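Local coordinates for protein putative oxidoreductase (Salmonella enterica subsp. enterica serovar Typhimurium, PDB 3NX4) that binds NADP and probably reduces acryloyl-CoA with NADPH, as a member of the medium-chain dehydrogenase/reductase superfamily, at residues A[61-66]-A[124-129]; A[86-91]-A[273-278]; A[215-218]-A[223-226]. All coordinates share one frame; numbering follows the deposited sequence.

Contact 1 of 3, residues A[61-66]-A[124-129]; sequences PGIDFA and IGTAGF
Asp64 and Thr126 meet through a two-point grip in which each carboxylate oxygen serves a different donor of the same residue. The hydroxyl Thr126 OG1 gives its proton to Asp64 OD1 in a very short bond of 2.5 Å, while the backbone Thr126 N reaches Asp64 OD2 at 2.8 Å. The second bond is nearly straight at nitrogen, 166°, yet it arrives from above the carboxylate, 41° out of its plane. With Thr126 OG1 beside its own backbone N (chi1 -75°), hydroxyl and amide can reach one carboxylate together, the two side chains crossing at about a right angle. Helix 118-140 is kinked here, and Thr126 N, which has no bond to the preceding turn, finds its acceptor in Asp64 instead. Asp64 OD2 also accepts from Asn40 ND2 and is bonded to Ser38 OG, so several polar groups fix this buried carboxylate. Ile63 also crosses Thr126 steeply, its CD1 3.5 Å from Thr126 OG1, placing hydrocarbon beside the hydroxyl. Gly125 brings its CA to 3.4 Å from Asp64 OD2. Thr126 also touches the bound NADP, and the arrangement thus belongs to the cofactor cleft of a medium-chain reductase, where the GroES-like domain meets helix 118-140.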
ATOM      1  N   PRO A  61     -30.686  -4.386  10.883  1.00 44.30           N
ATOM      2  CA  PRO A  61     -29.269  -4.035  10.796  1.00 40.70           C
ATOM      3  C   PRO A  61     -28.464  -4.777  11.856  1.00 40.30           C
ATOM      4  O   PRO A  61     -29.024  -5.568  12.625  1.00 39.56           O
ATOM      5  CB  PRO A  61     -29.278  -2.539  11.090  1.00 42.71           C
ATOM      6  CG  PRO A  61     -30.395  -2.386  12.078  1.00 42.12           C
ATOM      7  CD  PRO A  61     -31.461  -3.377  11.631  1.00 39.61           C
ATOM      8  N   GLY A  62     -27.161  -4.519  11.889  1.00 38.48           N
ATOM      9  CA  GLY A  62     -26.277  -5.142  12.854  1.00 36.50           C
ATOM     10  C   GLY A  62     -25.352  -6.129  12.166  1.00 37.48           C
ATOM     11  O   GLY A  62     -25.762  -7.239  11.814  1.00 37.09           O
ATOM     12  N   ILE A  63     -24.098  -5.726  11.980  1.00 32.19           N
ATOM     13  CA  ILE A  63     -23.140  -6.546  11.255  1.00 33.88           C
ATOM     14  C   ILE A  63     -22.470  -7.570  12.169  1.00 33.17           C
ATOM     15  O   ILE A  63     -21.716  -8.423  11.705  1.00 31.85           O
ATOM     16  CB  ILE A  63     -22.069  -5.674  10.542  1.00 36.78           C
ATOM     17  CG1 ILE A  63     -21.215  -4.914  11.562  1.00 34.14           C
ATOM     18  CG2 ILE A  63     -22.736  -4.696   9.577  1.00 31.08           C
ATOM     19  CD1 ILE A  63     -20.216  -3.940  10.918  1.00 33.32           C
ATOM     20  N   ASP A  64     -22.748  -7.481  13.467  1.00 27.40           N
ATOM     21  CA  ASP A  64     -22.172  -8.406  14.438  1.00 33.84           C
ATOM     22  C   ASP A  64     -23.263  -9.065  15.272  1.00 37.67           C
ATOM     23  O   ASP A  64     -24.327  -8.487  15.481  1.00 33.93           O
ATOM     24  CB  ASP A  64     -21.262  -7.661  15.432  1.00 31.30           C
ATOM     25  CG  ASP A  64     -20.191  -6.832  14.767  1.00 35.57           C
ATOM     26  OD1 ASP A  64     -19.783  -7.154  13.631  1.00 34.19           O
ATOM     27  OD2 ASP A  64     -19.729  -5.862  15.414  1.00 31.86           O
ATOM     28  N   PHE A  65     -22.981 -10.260  15.777  1.00 31.00           N
ATOM     29  CA  PHE A  65     -23.772 -10.819  16.870  1.00 34.35           C
ATOM     30  C   PHE A  65     -23.022 -11.961  17.544  1.00 36.10           C
ATOM     31  O   PHE A  65     -22.089 -12.528  16.975  1.00 31.45           O
ATOM     32  CB  PHE A  65     -25.187 -11.241  16.426  1.00 29.02           C
ATOM     33  CG  PHE A  65     -25.220 -12.443  15.491  1.00 29.90           C
ATOM     34  CD1 PHE A  65     -24.899 -13.709  15.950  1.00 33.76           C
ATOM     35  CD2 PHE A  65     -25.590 -12.294  14.160  1.00 29.29           C
ATOM     36  CE1 PHE A  65     -24.945 -14.820  15.088  1.00 32.40           C
ATOM     37  CE2 PHE A  65     -25.642 -13.389  13.303  1.00 36.61           C
ATOM     38  CZ  PHE A  65     -25.312 -14.652  13.767  1.00 32.71           C
ATOM     39  N   ALA A  66     -23.416 -12.269  18.772  1.00 29.02           N
ATOM     40  CA  ALA A  66     -22.935 -13.458  19.454  1.00 29.40           C
ATOM     41  C   ALA A  66     -24.118 -14.108  20.164  1.00 32.44           C
ATOM     42  O   ALA A  66     -24.940 -13.420  20.768  1.00 37.11           O
ATOM     43  CB  ALA A  66     -21.854 -13.104  20.443  1.00 29.02           C
ATOM     44  N   ILE A 124     -15.550  -6.514  21.377  1.00 29.21           N
ATOM     45  CA  ILE A 124     -14.619  -6.486  20.250  1.00 26.16           C
ATOM     46  C   ILE A 124     -15.364  -6.143  18.962  1.00 28.65           C
ATOM     47  O   ILE A 124     -15.127  -5.088  18.361  1.00 27.05           O
ATOM     48  CB  ILE A 124     -13.875  -7.821  20.104  1.00 32.85           C
ATOM     49  CG1 ILE A 124     -12.993  -8.062  21.333  1.00 27.82           C
ATOM     50  CG2 ILE A 124     -13.026  -7.844  18.813  1.00 27.41           C
ATOM     51  CD1 ILE A 124     -12.499  -9.502  21.438  1.00 29.47           C
ATOM     52  N   GLY A 125     -16.271  -7.025  18.542  1.00 27.77           N
ATOM     53  CA  GLY A 125     -17.095  -6.779  17.369  1.00 31.96           C
ATOM     54  C   GLY A 125     -16.283  -6.568  16.095  1.00 26.23           C
ATOM     55  O   GLY A 125     -15.104  -6.892  16.037  1.00 27.09           O
ATOM     56  N   THR A 126     -16.921  -6.008  15.076  1.00 26.71           N
ATOM     57  CA  THR A 126     -16.224  -5.693  13.836  1.00 31.05           C
ATOM     58  C   THR A 126     -15.073  -4.702  14.057  1.00 28.65           C
ATOM     59  O   THR A 126     -14.024  -4.834  13.452  1.00 28.78           O
ATOM     60  CB  THR A 126     -17.195  -5.149  12.769  1.00 34.35           C
ATOM     61  OG1 THR A 126     -17.966  -6.230  12.243  1.00 34.29           O
ATOM     62  CG2 THR A 126     -16.437  -4.513  11.620  1.00 31.32           C
ATOM     63  N   ALA A 127     -15.273  -3.717  14.928  1.00 26.34           N
ATOM     64  CA  ALA A 127     -14.257  -2.691  15.162  1.00 27.36           C
ATOM     65  C   ALA A 127     -12.956  -3.313  15.646  1.00 25.27           C
ATOM     66  O   ALA A 127     -11.885  -3.043  15.104  1.00 27.33           O
ATOM     67  CB  ALA A 127     -14.761  -1.644  16.192  1.00 22.92           C
ATOM     68  N   GLY A 128     -13.052  -4.140  16.682  1.00 22.82           N
ATOM     69  CA  GLY A 128     -11.879  -4.758  17.273  1.00 26.78           C
ATOM     70  C   GLY A 128     -11.253  -5.824  16.377  1.00 27.53           C
ATOM     71  O   GLY A 128     -10.033  -5.957  16.313  1.00 23.21           O
ATOM     72  N   PHE A 129     -12.092  -6.591  15.691  1.00 21.45           N
ATOM     73  CA  PHE A 129     -11.611  -7.575  14.727  1.00 20.56           C
ATOM     74  C   PHE A 129     -10.798  -6.866  13.637  1.00 23.70           C
ATOM     75  O   PHE A 129      -9.702  -7.294  13.282  1.00 27.38           O
ATOM     76  CB  PHE A 129     -12.819  -8.327  14.148  1.00 22.98           C
ATOM     77  CG  PHE A 129     -12.494  -9.258  13.013  1.00 28.02           C
ATOM     78  CD1 PHE A 129     -11.967 -10.526  13.256  1.00 26.33           C
ATOM     79  CD2 PHE A 129     -12.789  -8.898  11.705  1.00 26.39           C
ATOM     80  CE1 PHE A 129     -11.687 -11.396  12.207  1.00 26.37           C
ATOM     81  CE2 PHE A 129     -12.527  -9.775  10.643  1.00 31.42           C
ATOM     82  CZ  PHE A 129     -11.967 -11.019  10.897  1.00 27.83           C
TER

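Contact 2 of 3, residues A[86-91]-A[273-278]; sequences TGWGVG and ARRAEA
Trp88 and Arg275 approach from opposite directions and lay their flat groups over one another, the indole and guanidinium planes 28° apart. Trp88 NE1 stands over the centre of the guanidinium, 3.3 Å from Arg275 CZ, whereas Arg275 NH2 lies over the indole toward its rim, 3.3 Å from Trp88 CE2. The overlap is therefore displaced along the indole. Arg275 runs extended from helix 272-285 through its first two torsions and then bends at chi3 (-56°), which turns the guanidinium across the tryptophan and brings NH1 to the end of strand 82-86. There Arg275 NH1 makes a weak bond to Thr86 O, 3.0 Å long but bent to 122°. Two waters supplement it: water 1 accepts from Arg275 NH1 at 2.9 Å and is bonded to Thr86 OG1 at 2.8 Å, and water 2 links the same two atoms. Trp88 itself sits in the type I' turn from Gly87 to Val90 and stacks on Trp108.

The other guanidinium nitrogens turn to the loop before the helix: Arg275 NE donates to Thr270 O, and Arg275 NH2 makes weak bonds to Ser267 O and Val268 O. Chemically, the positive charge is probably stabilised by carbonyl oxygens, waters and the indole face, with no acidic partner across the contact, and this buried arginine ties the 86-91 turn to the nucleotide-binding half.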
ATOM      1  N   THR A  86     -19.265 -11.730  12.555  1.00 31.58           N
ATOM      2  CA  THR A  86     -19.060 -10.366  12.091  1.00 33.06           C
ATOM      3  C   THR A  86     -18.979 -10.394  10.566  1.00 27.06           C
ATOM      4  O   THR A  86     -18.387 -11.313   9.979  1.00 32.22           O
ATOM      5  CB  THR A  86     -17.763  -9.720  12.674  1.00 29.03           C
ATOM      6  OG1 THR A  86     -16.604 -10.397  12.169  1.00 33.78           O
ATOM      7  CG2 THR A  86     -17.755  -9.788  14.200  1.00 28.57           C
ATOM      8  N   GLY A  87     -19.594  -9.409   9.919  1.00 31.91           N
ATOM      9  CA  GLY A  87     -19.353  -9.187   8.497  1.00 29.11           C
ATOM     10  C   GLY A  87     -20.151 -10.061   7.555  1.00 35.68           C
ATOM     11  O   GLY A  87     -21.317 -10.369   7.814  1.00 38.94           O
ATOM     12  N   TRP A  88     -19.510 -10.445   6.452  1.00 34.38           N
ATOM     13  CA  TRP A  88     -20.103 -11.298   5.416  1.00 36.21           C
ATOM     14  C   TRP A  88     -21.350 -10.721   4.742  1.00 39.97           C
ATOM     15  O   TRP A  88     -22.034 -11.430   4.012  1.00 40.09           O
ATOM     16  CB  TRP A  88     -20.408 -12.693   5.966  1.00 37.61           C
ATOM     17  CG  TRP A  88     -19.190 -13.488   6.331  1.00 34.87           C
ATOM     18  CD1 TRP A  88     -18.847 -13.944   7.576  1.00 33.84           C
ATOM     19  CD2 TRP A  88     -18.143 -13.906   5.448  1.00 35.29           C
ATOM     20  NE1 TRP A  88     -17.659 -14.637   7.513  1.00 36.09           N
ATOM     21  CE2 TRP A  88     -17.206 -14.624   6.219  1.00 36.48           C
ATOM     22  CE3 TRP A  88     -17.913 -13.752   4.077  1.00 37.67           C
ATOM     23  CZ2 TRP A  88     -16.054 -15.184   5.664  1.00 38.03           C
ATOM     24  CZ3 TRP A  88     -16.764 -14.312   3.527  1.00 39.32           C
ATOM     25  CH2 TRP A  88     -15.854 -15.020   4.320  1.00 36.63           C
ATOM     26  N   GLY A  89     -21.599  -9.436   4.952  1.00 39.20           N
ATOM     27  CA  GLY A  89     -22.753  -8.767   4.387  1.00 34.48           C
ATOM     28  C   GLY A  89     -23.951  -8.795   5.315  1.00 42.56           C
ATOM     29  O   GLY A  89     -24.990  -8.210   5.021  1.00 44.44           O
ATOM     30  N   VAL A  90     -23.804  -9.467   6.448  1.00 34.09           N
ATOM     31  CA  VAL A  90     -24.871  -9.501   7.423  1.00 38.39           C
ATOM     32  C   VAL A  90     -25.030  -8.070   7.911  1.00 38.24           C
ATOM     33  O   VAL A  90     -24.048  -7.377   8.152  1.00 40.15           O
ATOM     34  CB  VAL A  90     -24.536 -10.420   8.600  1.00 34.89           C
ATOM     35  CG1 VAL A  90     -25.601 -10.328   9.666  1.00 39.20           C
ATOM     36  CG2 VAL A  90     -24.368 -11.846   8.131  1.00 37.14           C
ATOM     37  N   GLY A  91     -26.269  -7.625   8.043  1.00 36.58           N
ATOM     38  CA  GLY A  91     -26.553  -6.276   8.479  1.00 43.57           C
ATOM     39  C   GLY A  91     -26.492  -5.283   7.336  1.00 48.50           C
ATOM     40  O   GLY A  91     -26.727  -4.096   7.529  1.00 49.29           O
ATOM     41  N   ALA A 273      -9.314 -18.721   7.386  1.00 34.27           N
ATOM     42  CA  ALA A 273      -8.046 -18.940   8.077  1.00 36.32           C
ATOM     43  C   ALA A 273      -7.543 -17.665   8.760  1.00 33.66           C
ATOM     44  O   ALA A 273      -7.150 -17.688   9.926  1.00 35.26           O
ATOM     45  CB  ALA A 273      -6.983 -19.475   7.116  1.00 35.29           C
ATOM     46  N   ARG A 274      -7.539 -16.556   8.034  1.00 29.39           N
ATOM     47  CA  ARG A 274      -7.061 -15.309   8.624  1.00 31.22           C
ATOM     48  C   ARG A 274      -8.029 -14.815   9.696  1.00 29.95           C
ATOM     49  O   ARG A 274      -7.620 -14.274  10.727  1.00 28.11           O
ATOM     50  CB  ARG A 274      -6.859 -14.229   7.564  1.00 31.19           C
ATOM     51  CG  ARG A 274      -6.124 -12.994   8.103  1.00 33.26           C
ATOM     52  CD  ARG A 274      -5.563 -12.184   6.959  1.00 46.33           C
ATOM     53  NE  ARG A 274      -4.678 -11.093   7.361  1.00 46.57           N
ATOM     54  CZ  ARG A 274      -3.381 -11.235   7.632  1.00 46.91           C
ATOM     55  NH1 ARG A 274      -2.817 -12.434   7.574  1.00 48.01           N
ATOM     56  NH2 ARG A 274      -2.644 -10.179   7.956  1.00 31.69           N
ATOM     57  N   ARG A 275      -9.320 -15.007   9.442  1.00 28.98           N
ATOM     58  CA  ARG A 275     -10.357 -14.577  10.374  1.00 29.59           C
ATOM     59  C   ARG A 275     -10.203 -15.323  11.704  1.00 34.75           C
ATOM     60  O   ARG A 275     -10.232 -14.715  12.779  1.00 29.87           O
ATOM     61  CB  ARG A 275     -11.729 -14.822   9.742  1.00 32.79           C
ATOM     62  CG  ARG A 275     -12.924 -14.536  10.627  1.00 35.76           C
ATOM     63  CD  ARG A 275     -14.229 -14.794   9.876  1.00 35.72           C
ATOM     64  NE  ARG A 275     -14.364 -14.033   8.628  1.00 32.51           N
ATOM     65  CZ  ARG A 275     -15.028 -12.883   8.525  1.00 34.32           C
ATOM     66  NH1 ARG A 275     -15.583 -12.334   9.601  1.00 31.21           N
ATOM     67  NH2 ARG A 275     -15.125 -12.267   7.355  1.00 34.45           N
ATOM     68  N   ALA A 276     -10.002 -16.641  11.627  1.00 31.94           N
ATOM     69  CA  ALA A 276      -9.785 -17.456  12.823  1.00 34.78           C
ATOM     70  C   ALA A 276      -8.514 -17.036  13.563  1.00 33.23           C
ATOM     71  O   ALA A 276      -8.490 -16.993  14.787  1.00 31.17           O
ATOM     72  CB  ALA A 276      -9.724 -18.942  12.463  1.00 38.02           C
ATOM     73  N   GLU A 277      -7.453 -16.729  12.823  1.00 29.15           N
ATOM     74  CA  GLU A 277      -6.211 -16.268  13.430  0.50 28.80           C
ATOM     75  C   GLU A 277      -6.438 -14.965  14.208  1.00 29.89           C
ATOM     76  O   GLU A 277      -5.937 -14.785  15.315  1.00 29.85           O
ATOM     77  CB  GLU A 277      -5.164 -16.058  12.340  0.50 31.41           C
ATOM     78  CG  GLU A 277      -3.771 -15.724  12.832  0.50 35.94           C
ATOM     79  CD  GLU A 277      -2.779 -15.560  11.686  0.50 48.18           C
ATOM     80  OE1 GLU A 277      -3.189 -15.696  10.510  0.50 44.80           O
ATOM     81  OE2 GLU A 277      -1.590 -15.296  11.959  0.50 57.75           O
ATOM     82  N   ALA A 278      -7.193 -14.049  13.613  1.00 28.61           N
ATOM     83  CA  ALA A 278      -7.417 -12.756  14.253  1.00 30.50           C
ATOM     84  C   ALA A 278      -8.112 -12.960  15.605  1.00 30.64           C
ATOM     85  O   ALA A 278      -7.698 -12.393  16.619  1.00 27.16           O
ATOM     86  CB  ALA A 278      -8.230 -11.841  13.350  1.00 27.12           C
TER
HETATM   87  O   HOH W   1     -15.649 -12.962  12.462  1.00 27.61           O
HETATM   88  O   HOH W   2     -16.090  -9.106   9.967  1.00 37.72           O

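Contact 3 of 3, residues A[215-218]-A[223-226]; sequences AIDT and VLAK. With NAP (NADP nicotinamide-adenine-dinucleotide phosphate), chain C.
In the Rossmann-type nucleotide-binding domain, strand 212-217 of the parallel sheet runs through a short loop into helix 221-229, and Asp217 and Leu224 join the end of the strand to the helix. Asp217 OD2 lies 3.5 Å from Leu224 CB, at the base of the leucine, with both methyls near it, Leu224 CD2 at 3.7 Å and Leu224 CD1 at 3.8 Å from Asp217 OD2; the two side chains cross at about a right angle. Asp217 CG is anti to its own amide nitrogen (chi1 178°), which carries the carboxylate from the strand to the helix. Val223 adds a looser touch, its CG1 4.2 Å from Asp217 OD1.

No hydrogen bond joins the two segments; the carboxylate is satisfied close by. Asp217 OD1 is bonded to Thr153 OG1 and weakly to Val219 N, and OD2 accepts from Gly220 N, bonds that probably help to fix the beta-alpha connection. This connection lies at the C-terminal end of the parallel strands, where Rossmann folds bind their dinucleotide: Thr218 O approaches the nicotinamide-side ribose of NADP, 3.5 Å from C4D. Beyond the aspartate, Leu224 packs against Val237 of the adjacent strand and against Val252 of the second subunit.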
ATOM      1  N   ALA A 215       1.291   2.844  10.930  1.00 20.20           N
ATOM      2  CA  ALA A 215       0.101   3.618  11.218  1.00 19.73           C
ATOM      3  C   ALA A 215      -1.142   2.781  11.004  1.00 25.93           C
ATOM      4  O   ALA A 215      -1.190   1.919  10.138  1.00 23.55           O
ATOM      5  CB  ALA A 215       0.044   4.900  10.368  1.00 19.59           C
ATOM      6  N   ILE A 216      -2.153   3.048  11.815  1.00 22.95           N
ATOM      7  CA  ILE A 216      -3.450   2.422  11.640  1.00 25.44           C
ATOM      8  C   ILE A 216      -4.409   3.586  11.445  1.00 26.19           C
ATOM      9  O   ILE A 216      -4.589   4.404  12.355  1.00 24.84           O
ATOM     10  CB  ILE A 216      -3.824   1.572  12.878  1.00 24.17           C
ATOM     11  CG1 ILE A 216      -2.813   0.425  13.045  1.00 25.80           C
ATOM     12  CG2 ILE A 216      -5.262   1.049  12.761  1.00 25.02           C
ATOM     13  CD1 ILE A 216      -3.179  -0.608  14.139  1.00 20.46           C
ATOM     14  N   ASP A 217      -4.984   3.689  10.250  1.00 25.39           N
ATOM     15  CA  ASP A 217      -5.832   4.827   9.917  1.00 26.52           C
ATOM     16  C   ASP A 217      -7.297   4.464   9.771  1.00 31.91           C
ATOM     17  O   ASP A 217      -7.648   3.534   9.036  1.00 29.50           O
ATOM     18  CB  ASP A 217      -5.381   5.507   8.627  1.00 25.04           C
ATOM     19  CG  ASP A 217      -6.299   6.666   8.245  1.00 32.64           C
ATOM     20  OD1 ASP A 217      -6.323   7.692   8.977  1.00 36.05           O
ATOM     21  OD2 ASP A 217      -7.017   6.539   7.230  1.00 35.18           O
ATOM     22  N   THR A 218      -8.142   5.197  10.485  1.00 29.40           N
ATOM     23  CA  THR A 218      -9.578   5.008  10.460  1.00 30.22           C
ATOM     24  C   THR A 218     -10.307   6.232   9.906  1.00 26.77           C
ATOM     25  O   THR A 218     -11.515   6.243   9.827  1.00 35.79           O
ATOM     26  CB  THR A 218     -10.105   4.770  11.878  1.00 32.07           C
ATOM     27  OG1 THR A 218     -10.024   5.986  12.617  1.00 34.59           O
ATOM     28  CG2 THR A 218      -9.296   3.699  12.585  1.00 27.43           C
ATOM     29  N   VAL A 223      -6.278  13.510   6.742  1.00 29.16           N
ATOM     30  CA  VAL A 223      -5.503  12.976   7.833  1.00 29.01           C
ATOM     31  C   VAL A 223      -4.636  11.838   7.317  1.00 28.09           C
ATOM     32  O   VAL A 223      -3.461  11.811   7.575  1.00 28.77           O
ATOM     33  CB  VAL A 223      -6.414  12.488   8.962  1.00 31.30           C
ATOM     34  CG1 VAL A 223      -5.627  11.731   9.996  1.00 28.66           C
ATOM     35  CG2 VAL A 223      -7.128  13.660   9.598  1.00 33.23           C
ATOM     36  N   LEU A 224      -5.222  10.953   6.527  1.00 25.09           N
ATOM     37  CA  LEU A 224      -4.487   9.844   5.949  1.00 26.28           C
ATOM     38  C   LEU A 224      -3.416  10.362   5.014  1.00 27.40           C
ATOM     39  O   LEU A 224      -2.305   9.863   5.010  1.00 28.86           O
ATOM     40  CB  LEU A 224      -5.424   8.903   5.208  1.00 26.25           C
ATOM     41  CG  LEU A 224      -4.784   7.789   4.388  1.00 33.80           C
ATOM     42  CD1 LEU A 224      -3.825   6.989   5.230  1.00 27.58           C
ATOM     43  CD2 LEU A 224      -5.847   6.906   3.778  1.00 28.69           C
ATOM     44  N   ALA A 225      -3.754  11.381   4.230  1.00 28.17           N
ATOM     45  CA  ALA A 225      -2.787  11.952   3.298  1.00 29.53           C
ATOM     46  C   ALA A 225      -1.559  12.481   4.034  1.00 32.24           C
ATOM     47  O   ALA A 225      -0.433  12.278   3.593  1.00 28.09           O
ATOM     48  CB  ALA A 225      -3.425  13.045   2.470  1.00 30.92           C
ATOM     49  N   LYS A 226      -1.771  13.146   5.167  1.00 30.64           N
ATOM     50  CA  LYS A 226      -0.640  13.700   5.907  1.00 29.39           C
ATOM     51  C   LYS A 226       0.152  12.618   6.633  1.00 27.57           C
ATOM     52  O   LYS A 226       1.380  12.665   6.685  1.00 27.99           O
ATOM     53  CB  LYS A 226      -1.080  14.781   6.895  1.00 26.35           C
ATOM     54  CG  LYS A 226       0.121  15.476   7.531  1.00 38.68           C
ATOM     55  CD  LYS A 226      -0.171  16.918   7.889  1.00 44.65           C
ATOM     56  CE  LYS A 226       1.036  17.552   8.554  1.00 42.75           C
ATOM     57  NZ  LYS A 226       0.678  18.827   9.202  1.00 47.86           N
TER
HETATM   58  PA  NAP C 330     -15.870   5.356  15.363  1.00 31.99           P
HETATM   59  O1A NAP C 330     -15.983   4.645  16.647  1.00 26.49           O
HETATM   60  O2A NAP C 330     -16.911   6.342  15.034  1.00 27.01           O
HETATM   61  O5B NAP C 330     -14.415   6.002  15.221  1.00 29.04           O
HETATM   62  C5B NAP C 330     -14.198   6.971  14.233  1.00 27.15           C
HETATM   63  C4B NAP C 330     -13.293   8.009  14.882  1.00 28.79           C
HETATM   64  O4B NAP C 330     -12.852   8.900  13.896  1.00 28.76           O
HETATM   65  C3B NAP C 330     -14.025   8.845  15.935  1.00 34.01           C
HETATM   66  O3B NAP C 330     -13.867   8.280  17.222  1.00 30.15           O
HETATM   67  C2B NAP C 330     -13.320  10.185  15.848  1.00 29.24           C
HETATM   68  O2B NAP C 330     -12.203  10.124  16.703  1.00 29.76           O
HETATM   69  C1B NAP C 330     -12.801  10.220  14.420  1.00 33.31           C
HETATM   70  N9A NAP C 330     -13.632  11.068  13.553  1.00 30.79           N
HETATM   71  C8A NAP C 330     -15.003  11.083  13.465  1.00 39.82           C
HETATM   72  N7A NAP C 330     -15.350  11.993  12.521  1.00 40.75           N
HETATM   73  C5A NAP C 330     -14.230  12.537  12.004  1.00 37.44           C
HETATM   74  C6A NAP C 330     -14.011  13.503  11.030  1.00 42.47           C
HETATM   75  N6A NAP C 330     -15.026  14.084  10.402  1.00 52.13           N
HETATM   76  N1A NAP C 330     -12.723  13.854  10.713  1.00 41.38           N
HETATM   77  C2A NAP C 330     -11.659  13.261  11.358  1.00 40.75           C
HETATM   78  N3A NAP C 330     -11.877  12.308  12.331  1.00 36.41           N
HETATM   79  C4A NAP C 330     -13.143  11.958  12.646  1.00 32.99           C
HETATM   80  O3  NAP C 330     -15.866   4.279  14.157  1.00 29.03           O
HETATM   81  PN  NAP C 330     -15.297   2.782  14.126  1.00 30.80           P
HETATM   82  O1N NAP C 330     -16.396   1.809  14.328  1.00 30.99           O
HETATM   83  O2N NAP C 330     -14.126   2.752  15.032  1.00 25.55           O
HETATM   84  O5D NAP C 330     -14.816   2.743  12.589  1.00 33.41           O
HETATM   85  C5D NAP C 330     -13.791   3.618  12.182  1.00 38.30           C
HETATM   86  C4D NAP C 330     -13.753   3.687  10.664  1.00 37.89           C
HETATM   87  O4D NAP C 330     -13.380   2.421  10.176  1.00 37.65           O
HETATM   88  C3D NAP C 330     -15.123   3.987  10.078  1.00 41.24           C
HETATM   89  O3D NAP C 330     -14.966   4.800   8.935  1.00 37.40           O
HETATM   90  C2D NAP C 330     -15.652   2.632   9.667  1.00 47.46           C
HETATM   91  O2D NAP C 330     -16.519   2.729   8.564  1.00 48.88           O
HETATM   92  C1D NAP C 330     -14.361   1.937   9.283  1.00 42.09           C
HETATM   93  N1N NAP C 330     -14.412   0.473   9.378  1.00 43.08           N
HETATM   94  C2N NAP C 330     -14.210  -0.248   8.237  1.00 45.31           C
HETATM   95  C3N NAP C 330     -14.220  -1.639   8.252  1.00 45.23           C
HETATM   96  C7N NAP C 330     -13.495  -2.339   7.136  1.00 43.84           C
HETATM   97  O7N NAP C 330     -13.950  -3.584   6.672  1.00 45.43           O
HETATM   98  N7N NAP C 330     -12.427  -1.749   6.611  1.00 30.44           N
HETATM   99  C4N NAP C 330     -14.441  -2.299   9.462  1.00 43.24           C
HETATM  100  C5N NAP C 330     -14.643  -1.548  10.628  1.00 42.25           C
HETATM  101  C6N NAP C 330     -14.615  -0.156  10.573  1.00 36.80           C
HETATM  102  P2B NAP C 330     -11.704  11.440  17.509  1.00 31.82           P
HETATM  103  O1X NAP C 330     -10.749  10.965  18.570  1.00 27.70           O
HETATM  104  O2X NAP C 330     -10.993  12.374  16.561  1.00 31.54           O
HETATM  105  O3X NAP C 330     -12.912  12.100  18.116  1.00 36.30           O

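Overall arrangement
From the N terminus, the chain enters strand 64-72 and passes through the 86-91 turn before helix 118-140 returns to close contact 1. Contact 2, opened at 86-91 inside that loop, closes only at helix 272-285, so the two cross. They also touch directly: Ile63 O probably accepts a hydrogen bond from Gly87 N, and Thr86 packs on both Asp64 and Thr126. Contact 3, a local strand-to-helix closure, is nested within the long loop of contact 2 and follows contact 1 in series, its centre about 23 Å from the centres of both others. Contacts 1 and 2 thus join the mixed sheet that holds strands 64-72 and 82-86 to helices 118-140 and 272-285, whereas contact 3 joins strand 212-217 to helix 221-229.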